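Side-chain contact in inositol 2-dehydrogenase (Sinorhizobium meliloti, PDB 4HKT), which catalyses the NAD-dependent oxidation of myo-inositol to scyllo-inosose (2-keto-myo-inositol), the first step of myo-inositol breakdown: residues A57-A62 against I80-R85. Sequence-based numbering, arbitrary orientation.
Sequences AIEAAA and IERFAR. With EDO (1,2-ethanediol), chain T; EDO (1,2-ethanediol), chain U.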
loop_
_atom_site.group_PDB
_atom_site.type_symbol
_atom_site.label_atom_id
_atom_site.label_comp_id
_atom_site.label_asym_id
_atom_site.label_seq_id
_atom_site.Cartn_x
_atom_site.Cartn_y
_atom_site.Cartn_z
ATOM N N ALA B 57 11.883 40.439 31.218
ATOM C CA ALA B 57 10.524 40.904 31.464
ATOM C C ALA B 57 9.600 39.697 31.607
ATOM O O ALA B 57 8.803 39.607 32.537
ATOM C CB ALA B 57 10.057 41.807 30.330
ATOM N N ILE B 58 9.735 38.754 30.690
ATOM C CA ILE B 58 8.953 37.517 30.773
ATOM C C ILE B 58 9.248 36.785 32.081
ATOM O O ILE B 58 8.324 36.354 32.760
ATOM C CB ILE B 58 9.145 36.643 29.512
ATOM C CG1 ILE B 58 8.517 37.341 28.304
ATOM C CG2 ILE B 58 8.512 35.267 29.695
ATOM C CD1 ILE B 58 9.056 36.891 26.952
ATOM N N GLU B 59 10.521 36.690 32.468
ATOM C CA GLU B 59 10.887 36.139 33.790
ATOM C C GLU B 59 10.149 36.809 34.970
ATOM O O GLU B 59 9.609 36.120 35.857
ATOM C CB GLU B 59 12.394 36.256 33.986
ATOM C CG GLU B 59 13.002 35.543 35.197
ATOM C CD GLU B 59 14.505 35.761 35.278
ATOM O OE1 GLU B 59 14.987 36.768 34.706
ATOM O OE2 GLU B 59 15.220 34.956 35.905
ATOM N N ALA B 60 10.137 38.143 34.996
ATOM C CA ALA B 60 9.530 38.880 36.130
ATOM C C ALA B 60 8.008 38.977 36.045
ATOM O O ALA B 60 7.362 39.222 37.058
ATOM C CB ALA B 60 10.128 40.282 36.237
ATOM N N ALA B 61 7.436 38.747 34.861
ATOM C CA ALA B 61 5.994 38.964 34.629
ATOM C C ALA B 61 5.044 38.116 35.447
ATOM O O ALA B 61 5.092 36.889 35.422
ATOM C CB ALA B 61 5.661 38.811 33.154
ATOM N N ALA B 62 4.131 38.789 36.135
ATOM C CA ALA B 62 3.020 38.143 36.826
ATOM C C ALA B 62 1.995 37.546 35.855
ATOM O O ALA B 62 1.300 36.590 36.186
ATOM C CB ALA B 62 2.332 39.149 37.749
ATOM N N ILE B 80 16.077 27.274 31.782
ATOM C CA ILE B 80 15.264 26.365 32.591
ATOM C C ILE B 80 15.440 26.702 34.073
ATOM O O ILE B 80 14.461 26.840 34.805
ATOM C CB ILE B 80 15.610 24.868 32.341
ATOM C CG1 ILE B 80 15.242 24.463 30.921
ATOM C CG2 ILE B 80 14.886 24.001 33.350
ATOM C CD1 ILE B 80 15.934 23.186 30.437
ATOM N N GLU B 81 16.672 26.846 34.539
ATOM C CA GLU B 81 16.895 27.152 35.962
ATOM C C GLU B 81 16.252 28.494 36.382
ATOM O O GLU B 81 15.631 28.590 37.449
ATOM C CB GLU B 81 18.397 27.171 36.279
ATOM C CG GLU B 81 19.038 25.807 36.247
ATOM C CD GLU B 81 20.549 25.824 36.430
ATOM O OE1 GLU B 81 21.177 26.882 36.185
ATOM O OE2 GLU B 81 21.114 24.754 36.768
ATOM N N ARG B 82 16.394 29.512 35.548
ATOM C CA ARG B 82 15.818 30.823 35.821
ATOM C C ARG B 82 14.269 30.767 35.898
ATOM O O ARG B 82 13.647 31.323 36.827
ATOM C CB ARG B 82 16.217 31.809 34.741
ATOM C CG ARG B 82 17.629 32.369 34.828
ATOM C CD ARG B 82 17.979 33.110 33.548
ATOM N NE ARG B 82 17.244 34.355 33.482
ATOM C CZ ARG B 82 17.338 35.270 32.523
ATOM N NH1 ARG B 82 18.138 35.105 31.486
ATOM N NH2 ARG B 82 16.593 36.374 32.613
ATOM N N PHE B 83 13.642 30.082 34.948
ATOM C CA PHE B 83 12.190 30.080 34.943
ATOM C C PHE B 83 11.630 29.161 36.011
ATOM O O PHE B 83 10.537 29.433 36.564
ATOM C CB PHE B 83 11.635 29.871 33.524
ATOM C CG PHE B 83 11.709 31.103 32.690
ATOM C CD1 PHE B 83 10.639 31.987 32.653
ATOM C CD2 PHE B 83 12.857 31.439 32.006
ATOM C CE1 PHE B 83 10.711 33.159 31.913
ATOM C CE2 PHE B 83 12.925 32.589 31.245
ATOM C CZ PHE B 83 11.846 33.459 31.206
ATOM N N ALA B 84 12.385 28.117 36.359
ATOM C CA ALA B 84 12.060 27.258 37.465
ATOM C C ALA B 84 12.023 28.078 38.758
ATOM O O ALA B 84 11.039 28.023 39.537
ATOM C CB ALA B 84 13.075 26.139 37.629
ATOM N N ARG B 85 13.111 28.806 39.004
ATOM C CA ARG B 85 13.161 29.676 40.182
ATOM C C ARG B 85 12.112 30.776 40.174
ATOM O O ARG B 85 11.639 31.176 41.237
ATOM C CB ARG B 85 14.544 30.282 40.332
ATOM C CG ARG B 85 15.516 29.276 40.869
ATOM C CD ARG B 85 16.926 29.821 40.814
ATOM N NE ARG B 85 17.816 28.944 41.517
ATOM C CZ ARG B 85 18.899 28.390 41.001
ATOM N NH1 ARG B 85 19.282 28.654 39.765
ATOM N NH2 ARG B 85 19.594 27.567 41.753
HETATM C C1 EDO T . 17.810 31.579 38.596
HETATM O O1 EDO T . 18.834 30.848 37.942
HETATM C C2 EDO T . 17.752 32.993 38.092
HETATM O O2 EDO T . 17.494 33.808 39.192
HETATM C C1 EDO U . 21.052 31.361 35.376
HETATM O O1 EDO U . 20.582 32.388 36.262
HETATM C C2 EDO U . 20.619 29.985 35.849
HETATM O O2 EDO U . 21.247 29.562 37.073
HETATM O O HOH W 1 14.738 33.461 37.959
#
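Between these two segments the backbones come nearest at E59 and F83, with CA atoms 6.3 Å apart. E59 lies on the short helix 55-60, and A61 is the first residue to leave helical geometry. F83 lies near the end of helix 76-85. The F83 ring lies against the backbone of E59, with CE1 3.5 Å from E59 CA. I58 adds an apolar contact, with CG2 3.8 Å from F83 CE1. I58 and F83 both also touch V67 on strand 66-69. The contact thus joins two neighbouring helices on one face of the parallel sheet of the Rossmann-fold domain, the NAD-binding type. Farther out, a salt bridge links E59 and R82. The chi1 of E59 (-171°) turns CG away from the backbone N, and the extended chain carries the carboxylate across to R82. R82 grips it side-on: NH2 reaches OE1 of E59 at 2.7 Å, and NE reaches OE2 of E59 at 3.2 Å. Both bonds are almost straight and lie in the guanidinium plane. They meet the carboxylate from above its plane, since the two planes are 55° apart. R82 NH2 also forms a salt bridge with D56. A lysine in place of R82 would probably lose the two-nitrogen grip and leave one carboxylate oxygen of E59 without its arginine N-H. A water donates to E59 OE2 at 2.6 Å and to R82 O at 2.7 Å, forming a second bridge between the helices.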